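Local coordinates for serine protease pet (PDB 4OM9), which is a secreted serine protease enterotoxin of enteroaggregative Escherichia coli, an autotransporter passenger domain that probably cleaves alpha-fodrin in host cells, at residues Trp808-Asn813 with Ser824-Asn829. Residues are numbered along the deposited sequence; the frame is centred on the assembly and turned at random.
Sequences WKVTGN and SMVLFN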
ATOM      1  N   TRP A 808     -21.809 -30.721 -21.716  1.00 84.25           N
ATOM      2  CA  TRP A 808     -22.308 -29.771 -22.700  1.00 84.04           C
ATOM      3  C   TRP A 808     -23.359 -30.316 -23.621  1.00 85.99           C
ATOM      4  O   TRP A 808     -23.588 -31.523 -23.698  1.00 90.46           O
ATOM      5  CB  TRP A 808     -21.179 -29.178 -23.563  1.00 80.00           C
ATOM      6  CG  TRP A 808     -20.106 -30.092 -24.053  1.00 78.73           C
ATOM      7  CD1 TRP A 808     -19.750 -31.300 -23.547  1.00 84.03           C
ATOM      8  CD2 TRP A 808     -19.220 -29.839 -25.142  1.00 76.40           C
ATOM      9  NE1 TRP A 808     -18.703 -31.830 -24.262  1.00 85.78           N
ATOM     10  CE2 TRP A 808     -18.354 -30.944 -25.248  1.00 78.81           C
ATOM     11  CE3 TRP A 808     -19.077 -28.785 -26.043  1.00 74.86           C
ATOM     12  CZ2 TRP A 808     -17.365 -31.030 -26.213  1.00 78.09           C
ATOM     13  CZ3 TRP A 808     -18.096 -28.868 -26.999  1.00 74.96           C
ATOM     14  CH2 TRP A 808     -17.257 -29.991 -27.086  1.00 76.60           C
ATOM     15  N   LYS A 809     -23.990 -29.388 -24.325  1.00 92.33           N
ATOM     16  CA  LYS A 809     -25.019 -29.735 -25.280  1.00100.44           C
ATOM     17  C   LYS A 809     -24.432 -29.808 -26.696  1.00101.61           C
ATOM     18  O   LYS A 809     -25.109 -30.213 -27.635  1.00103.94           O
ATOM     19  CB  LYS A 809     -26.159 -28.721 -25.205  1.00 99.61           C
ATOM     20  CG  LYS A 809     -26.552 -28.304 -23.782  1.00 95.03           C
ATOM     21  CD  LYS A 809     -27.942 -27.670 -23.793  1.00 99.24           C
ATOM     22  CE  LYS A 809     -28.422 -27.251 -22.412  1.00 89.73           C
ATOM     23  NZ  LYS A 809     -28.046 -25.839 -22.107  1.00 87.84           N
ATOM     24  N   VAL A 810     -23.164 -29.414 -26.818  1.00 95.48           N
ATOM     25  CA  VAL A 810     -22.397 -29.422 -28.074  1.00 88.65           C
ATOM     26  C   VAL A 810     -23.118 -28.820 -29.281  1.00 86.38           C
ATOM     27  O   VAL A 810     -23.916 -29.484 -29.920  1.00 90.69           O
ATOM     28  CB  VAL A 810     -21.961 -30.836 -28.452  1.00 86.15           C
ATOM     29  CG1 VAL A 810     -20.953 -30.770 -29.581  1.00 90.03           C
ATOM     30  CG2 VAL A 810     -21.360 -31.541 -27.253  1.00 85.30           C
ATOM     31  N   THR A 811     -22.801 -27.568 -29.603  1.00 83.40           N
ATOM     32  CA  THR A 811     -23.482 -26.845 -30.676  1.00 83.17           C
ATOM     33  C   THR A 811     -22.659 -26.756 -31.954  1.00 75.82           C
ATOM     34  O   THR A 811     -23.094 -26.150 -32.936  1.00 70.56           O
ATOM     35  CB  THR A 811     -23.864 -25.395 -30.242  1.00 79.48           C
ATOM     36  OG1 THR A 811     -22.740 -24.744 -29.624  1.00 80.66           O
ATOM     37  CG2 THR A 811     -25.045 -25.405 -29.277  1.00 77.15           C
ATOM     38  N   GLY A 812     -21.472 -27.350 -31.946  1.00 72.23           N
ATOM     39  CA  GLY A 812     -20.620 -27.307 -33.119  1.00 72.30           C
ATOM     40  C   GLY A 812     -19.616 -28.438 -33.211  1.00 74.06           C
ATOM     41  O   GLY A 812     -19.399 -29.175 -32.247  1.00 75.07           O
ATOM     42  N   ASN A 813     -19.011 -28.574 -34.388  1.00 74.51           N
ATOM     43  CA  ASN A 813     -17.941 -29.542 -34.615  1.00 76.23           C
ATOM     44  C   ASN A 813     -16.746 -29.300 -33.708  1.00 76.06           C
ATOM     45  O   ASN A 813     -16.013 -28.330 -33.891  1.00 74.97           O
ATOM     46  CB  ASN A 813     -17.479 -29.499 -36.072  1.00 76.60           C
ATOM     47  CG  ASN A 813     -18.323 -30.367 -36.979  1.00 77.91           C
ATOM     48  OD1 ASN A 813     -19.024 -31.264 -36.522  1.00 79.04           O
ATOM     49  ND2 ASN A 813     -18.253 -30.105 -38.276  1.00 77.91           N
ATOM     50  N   SER A 824     -21.224 -37.622 -15.060  1.00124.41           N
ATOM     51  CA  SER A 824     -22.235 -37.236 -16.045  1.00129.20           C
ATOM     52  C   SER A 824     -21.613 -36.476 -17.216  1.00123.42           C
ATOM     53  O   SER A 824     -20.626 -35.764 -17.037  1.00118.77           O
ATOM     54  CB  SER A 824     -23.324 -36.389 -15.384  1.00125.76           C
ATOM     55  OG  SER A 824     -23.894 -37.065 -14.277  1.00134.77           O
ATOM     56  N   MET A 825     -22.186 -36.626 -18.410  1.00106.94           N
ATOM     57  CA  MET A 825     -21.525 -36.107 -19.604  1.00103.80           C
ATOM     58  C   MET A 825     -22.424 -35.708 -20.785  1.00102.72           C
ATOM     59  O   MET A 825     -23.628 -35.517 -20.644  1.00 97.03           O
ATOM     60  CB  MET A 825     -20.500 -37.131 -20.096  1.00105.18           C
ATOM     61  N   VAL A 826     -21.794 -35.631 -21.956  1.00117.30           N
ATOM     62  CA  VAL A 826     -22.257 -34.849 -23.106  1.00114.39           C
ATOM     63  C   VAL A 826     -23.545 -35.307 -23.791  1.00116.43           C
ATOM     64  O   VAL A 826     -23.869 -36.494 -23.815  1.00125.13           O
ATOM     65  CB  VAL A 826     -21.115 -34.788 -24.172  1.00110.23           C
ATOM     66  CG1 VAL A 826     -19.999 -35.742 -23.804  1.00111.39           C
ATOM     67  CG2 VAL A 826     -21.610 -35.078 -25.578  1.00112.61           C
ATOM     68  N   LEU A 827     -24.284 -34.333 -24.324  1.00 84.44           N
ATOM     69  CA  LEU A 827     -25.342 -34.579 -25.300  1.00 86.83           C
ATOM     70  C   LEU A 827     -25.149 -33.663 -26.509  1.00 84.17           C
ATOM     71  O   LEU A 827     -24.286 -32.786 -26.491  1.00 81.77           O
ATOM     72  CB  LEU A 827     -26.726 -34.360 -24.692  1.00 89.41           C
ATOM     73  CG  LEU A 827     -27.045 -32.950 -24.203  1.00 84.92           C
ATOM     74  CD1 LEU A 827     -28.493 -32.599 -24.486  1.00 82.16           C
ATOM     75  CD2 LEU A 827     -26.754 -32.844 -22.719  1.00 90.67           C
ATOM     76  N   PHE A 828     -25.949 -33.870 -27.554  1.00 94.88           N
ATOM     77  CA  PHE A 828     -25.887 -33.036 -28.757  1.00 90.72           C
ATOM     78  C   PHE A 828     -27.089 -32.099 -28.888  1.00 91.29           C
ATOM     79  O   PHE A 828     -28.210 -32.447 -28.508  1.00 94.43           O
ATOM     80  CB  PHE A 828     -25.769 -33.909 -30.011  1.00 89.80           C
ATOM     81  CG  PHE A 828     -24.355 -34.264 -30.364  1.00 88.66           C
ATOM     82  CD1 PHE A 828     -23.750 -35.388 -29.821  1.00 87.24           C
ATOM     83  CD2 PHE A 828     -23.622 -33.465 -31.231  1.00 86.42           C
ATOM     84  CE1 PHE A 828     -22.447 -35.715 -30.145  1.00 87.55           C
ATOM     85  CE2 PHE A 828     -22.317 -33.782 -31.554  1.00 82.85           C
ATOM     86  CZ  PHE A 828     -21.727 -34.908 -31.010  1.00 84.83           C
ATOM     87  N   ASN A 829     -26.841 -30.917 -29.445  1.00120.32           N
ATOM     88  CA  ASN A 829     -27.856 -29.880 -29.609  1.00122.26           C
ATOM     89  C   ASN A 829     -27.256 -28.676 -30.317  1.00123.60           C
ATOM     90  O   ASN A 829     -26.228 -28.173 -29.889  1.00125.82           O
ATOM     91  CB  ASN A 829     -28.426 -29.460 -28.250  1.00125.81           C
ATOM     92  CG  ASN A 829     -29.306 -28.232 -28.338  1.00128.81           C
ATOM     93  OD1 ASN A 829     -30.452 -28.307 -28.774  1.00130.69           O
ATOM     94  ND2 ASN A 829     -28.774 -27.092 -27.911  1.00132.48           N
TER
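Trp808 and Val826 lie at the start of two neighbouring backbone runs, Trp808-Thr811 and Val826-Asn829, whose directions differ by 31° and which are joined by two backbone hydrogen bonds. Leu827 N donates to Trp808 O at 3.0 Å, nearly straight. Asn829 N donates to Val810 O at 3.3 Å, from above the carbonyl plane. This is a roughly parallel pairing of successive coils, as in a right-handed beta-helix.

Valines and aromatic rings form the inner part of the contact, while Asn829 and Lys809 have the most surface covered. Val826 CB sits obliquely against the indole of Trp808, 3.8 Å from CD1, and the two side chains run side by side. Val810 CG2 lies over the centre of the Trp808 ring, on one face, within the same segment. Val810 CG1, anti to the backbone N (chi1 -169°), reaches Phe828 CE2 at 3.9 Å; Val810 CG2 meets Val826 CG2, also at 3.9 Å. The CB of Val810 lies over one face of the Phe828 ring. Val810 is thus layered between the two aromatic rings.

Lys809 and Asn829 border the contact at its partly exposed side. There Lys809 CB packs on Asn829 CB at 3.9 Å, and the end of the Lys809 side chain leads away. Lys809 also touches Gln791 of strand 788-791. Leu827 places CD2 3.6 Å from Trp808 O, beside the bonded carbonyl. Val826 touches Phe850, and its backbone is hydrogen-bonded to Val851, so the stacking of coils continues beyond this pair.

Trp808 NE1 is buried with no partner in the model and lies 3.8 Å from Val826 CB, which probably costs some desolvation energy. The two backbone bonds set the spacing of the coils, and Val810, between its two rings, fills their inner side.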